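Local coordinates for protein geranylgeranyl pyrophosphate synthase (PDB 3LMD) that probably extends an allylic diphosphate with isopentenyl diphosphate units to make long-chain polyprenyl diphosphates, using magnesium, at residues Ala166-Glu171 against Thr200-Ala205. Sequence-based numbering, arbitrary orientation.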
ATOM      1  N   ALA A 166      -2.864 -10.481  -4.260  1.00 25.24           N
ATOM      2  CA  ALA A 166      -4.021  -9.617  -4.046  1.00 24.81           C
ATOM      3  C   ALA A 166      -4.914 -10.182  -2.929  1.00 25.20           C
ATOM      4  O   ALA A 166      -5.384  -9.438  -2.048  1.00 23.37           O
ATOM      5  CB  ALA A 166      -4.816  -9.438  -5.342  1.00 24.07           C
ATOM      6  N   GLU A 167      -5.118 -11.498  -2.949  1.00 25.85           N
ATOM      7  CA  GLU A 167      -5.944 -12.165  -1.944  1.00 29.69           C
ATOM      8  C   GLU A 167      -5.270 -12.138  -0.592  1.00 29.95           C
ATOM      9  O   GLU A 167      -5.881 -11.785   0.415  1.00 24.46           O
ATOM     10  CB  GLU A 167      -6.206 -13.627  -2.329  1.00 30.85           C
ATOM     11  CG  GLU A 167      -7.134 -14.312  -1.330  1.00 41.26           C
ATOM     12  CD  GLU A 167      -7.422 -15.772  -1.651  1.00 58.93           C
ATOM     13  OE1 GLU A 167      -7.061 -16.243  -2.750  1.00 58.20           O
ATOM     14  OE2 GLU A 167      -8.031 -16.444  -0.787  1.00 70.55           O
ATOM     15  N   THR A 168      -4.002 -12.543  -0.560  1.00 26.11           N
ATOM     16  CA  THR A 168      -3.240 -12.544   0.685  1.00 26.83           C
ATOM     17  C   THR A 168      -3.151 -11.169   1.352  1.00 24.80           C
ATOM     18  O   THR A 168      -3.419 -10.999   2.556  1.00 25.43           O
ATOM     19  CB  THR A 168      -1.806 -13.076   0.416  1.00 26.22           C
ATOM     20  OG1 THR A 168      -1.919 -14.416  -0.104  1.00 27.64           O
ATOM     21  CG2 THR A 168      -1.009 -13.070   1.685  1.00 29.98           C
ATOM     22  N   PHE A 169      -2.758 -10.178   0.576  1.00 23.41           N
ATOM     23  CA  PHE A 169      -2.630  -8.829   1.088  1.00 24.72           C
ATOM     24  C   PHE A 169      -4.001  -8.259   1.526  1.00 24.03           C
ATOM     25  O   PHE A 169      -4.109  -7.662   2.584  1.00 26.50           O
ATOM     26  CB  PHE A 169      -1.934  -7.934   0.045  1.00 20.41           C
ATOM     27  CG  PHE A 169      -1.672  -6.546   0.538  1.00 27.21           C
ATOM     28  CD1 PHE A 169      -0.939  -6.339   1.700  1.00 31.81           C
ATOM     29  CD2 PHE A 169      -2.178  -5.454  -0.132  1.00 31.55           C
ATOM     30  CE1 PHE A 169      -0.703  -5.062   2.174  1.00 32.43           C
ATOM     31  CE2 PHE A 169      -1.935  -4.148   0.348  1.00 33.80           C
ATOM     32  CZ  PHE A 169      -1.210  -3.972   1.506  1.00 28.04           C
ATOM     33  N   GLY A 170      -5.039  -8.502   0.749  1.00 24.74           N
ATOM     34  CA  GLY A 170      -6.412  -8.107   1.151  1.00 26.40           C
ATOM     35  C   GLY A 170      -6.812  -8.716   2.506  1.00 26.22           C
ATOM     36  O   GLY A 170      -7.378  -8.045   3.370  1.00 22.63           O
ATOM     37  N   GLU A 171      -6.511  -9.988   2.693  1.00 23.12           N
ATOM     38  CA  GLU A 171      -6.718 -10.632   4.013  1.00 28.03           C
ATOM     39  C   GLU A 171      -5.925 -10.020   5.142  1.00 32.14           C
ATOM     40  O   GLU A 171      -6.474  -9.835   6.242  1.00 27.87           O
ATOM     41  CB  GLU A 171      -6.425 -12.140   3.972  1.00 26.11           C
ATOM     42  CG  GLU A 171      -7.467 -12.898   3.183  1.00 38.86           C
ATOM     43  CD  GLU A 171      -8.838 -12.740   3.804  1.00 51.16           C
ATOM     44  OE1 GLU A 171      -9.038 -13.309   4.896  1.00 46.99           O
ATOM     45  OE2 GLU A 171      -9.700 -12.036   3.222  1.00 64.58           O
ATOM     46  N   THR A 200      -1.840 -13.002  10.585  1.00 30.31           N
ATOM     47  CA  THR A 200      -0.609 -13.817  10.686  1.00 29.39           C
ATOM     48  C   THR A 200      -0.603 -15.089   9.820  1.00 33.02           C
ATOM     49  O   THR A 200       0.382 -15.378   9.121  1.00 31.73           O
ATOM     50  CB  THR A 200      -0.352 -14.278  12.143  1.00 36.39           C
ATOM     51  OG1 THR A 200      -0.215 -13.136  13.001  1.00 41.64           O
ATOM     52  CG2 THR A 200       0.922 -15.124  12.230  1.00 37.46           C
ATOM     53  N   GLY A 201      -1.673 -15.874   9.892  1.00 25.28           N
ATOM     54  CA  GLY A 201      -1.674 -17.174   9.195  1.00 26.65           C
ATOM     55  C   GLY A 201      -1.548 -17.030   7.687  1.00 30.59           C
ATOM     56  O   GLY A 201      -0.825 -17.818   7.035  1.00 27.30           O
ATOM     57  N   VAL A 202      -2.255 -16.048   7.098  1.00 24.92           N
ATOM     58  CA  VAL A 202      -2.393 -16.076   5.632  1.00 24.16           C
ATOM     59  C   VAL A 202      -1.051 -15.831   4.950  1.00 25.99           C
ATOM     60  O   VAL A 202      -0.817 -16.312   3.836  1.00 23.83           O
ATOM     61  CB  VAL A 202      -3.428 -15.057   5.010  1.00 30.58           C
ATOM     62  CG1 VAL A 202      -4.865 -15.459   5.319  1.00 39.22           C
ATOM     63  CG2 VAL A 202      -3.091 -13.599   5.423  1.00 32.41           C
ATOM     64  N   LEU A 203      -0.174 -15.075   5.586  1.00 24.36           N
ATOM     65  CA  LEU A 203       1.095 -14.767   4.926  1.00 29.30           C
ATOM     66  C   LEU A 203       2.089 -15.930   5.036  1.00 27.71           C
ATOM     67  O   LEU A 203       2.907 -16.149   4.135  1.00 30.02           O
ATOM     68  CB  LEU A 203       1.709 -13.491   5.484  1.00 29.84           C
ATOM     69  CG  LEU A 203       2.929 -12.910   4.762  1.00 26.12           C
ATOM     70  CD1 LEU A 203       2.709 -12.642   3.247  1.00 25.81           C
ATOM     71  CD2 LEU A 203       3.257 -11.568   5.502  1.00 24.19           C
ATOM     72  N   ILE A 204       2.021 -16.674   6.132  1.00 26.75           N
ATOM     73  CA  ILE A 204       2.852 -17.880   6.245  1.00 27.06           C
ATOM     74  C   ILE A 204       2.337 -18.927   5.252  1.00 26.86           C
ATOM     75  O   ILE A 204       3.127 -19.565   4.551  1.00 27.16           O
ATOM     76  CB  ILE A 204       2.858 -18.403   7.698  1.00 26.05           C
ATOM     77  CG1 ILE A 204       3.481 -17.339   8.613  1.00 30.63           C
ATOM     78  CG2 ILE A 204       3.652 -19.700   7.831  1.00 28.14           C
ATOM     79  CD1 ILE A 204       3.282 -17.656  10.090  1.00 31.50           C
ATOM     80  N   ALA A 205       1.016 -19.075   5.165  1.00 26.31           N
ATOM     81  CA  ALA A 205       0.387 -19.925   4.158  1.00 25.43           C
ATOM     82  C   ALA A 205       0.857 -19.520   2.763  1.00 28.96           C
ATOM     83  O   ALA A 205       1.153 -20.380   1.930  1.00 27.19           O
ATOM     84  CB  ALA A 205      -1.165 -19.858   4.243  1.00 25.39           C
TER
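V202 meets helix 159-181 with both of its methyls, in the angle between T168 and E171, one helical turn apart. Both press on one side of the first methylene of the glutamate, V202 CG1 and V202 CG2 each 3.9 Å from E171 CB. CG1 of the valine is turned anti to the carbonyl carbon (chi1 -71°), which puts CG2 between N and C; V202 CG2 also reaches T168 O, at 3.9 Å. T168 and V202 form the closest backbone pair, their CA atoms 6.1 Å apart. The carboxylate of E171 takes no part in this packing; OE1 makes a weak, long ion pair with R197, one turn or so earlier on helix 188-214. L203 adds a second partner to the threonine methyl. L203 CD1 comes within 4.1 Å of T168 CG2, the two side chains crossing at about a right angle. T168 CG2, swung away from the backbone N, also lies 3.9 Å from V202 O, while OG1 of T168 hydrogen-bonds to H164 O one turn back in its own helix. The side chain of L203 lies about 9 Å from that of D115, which has been seen to bind calcium in this protein, though none is bound to this chain here. The two segments run nearly antiparallel (159°) with axes 9.1 Å apart, as neighbours in the all-helical fold of the FPP/GGPP synthase family; on helix 159-181, A166 and F169 pack against G152 and A148 of the second subunit. Aliphatic carbons and backbone carbonyl oxygens make the junction, with no hydrogen bond or salt bridge between the segments: the threonine hydroxyl bonds within its own helix and the glutamate carboxylate pairs just weakly with R197, so cohesion here rests on van der Waals packing.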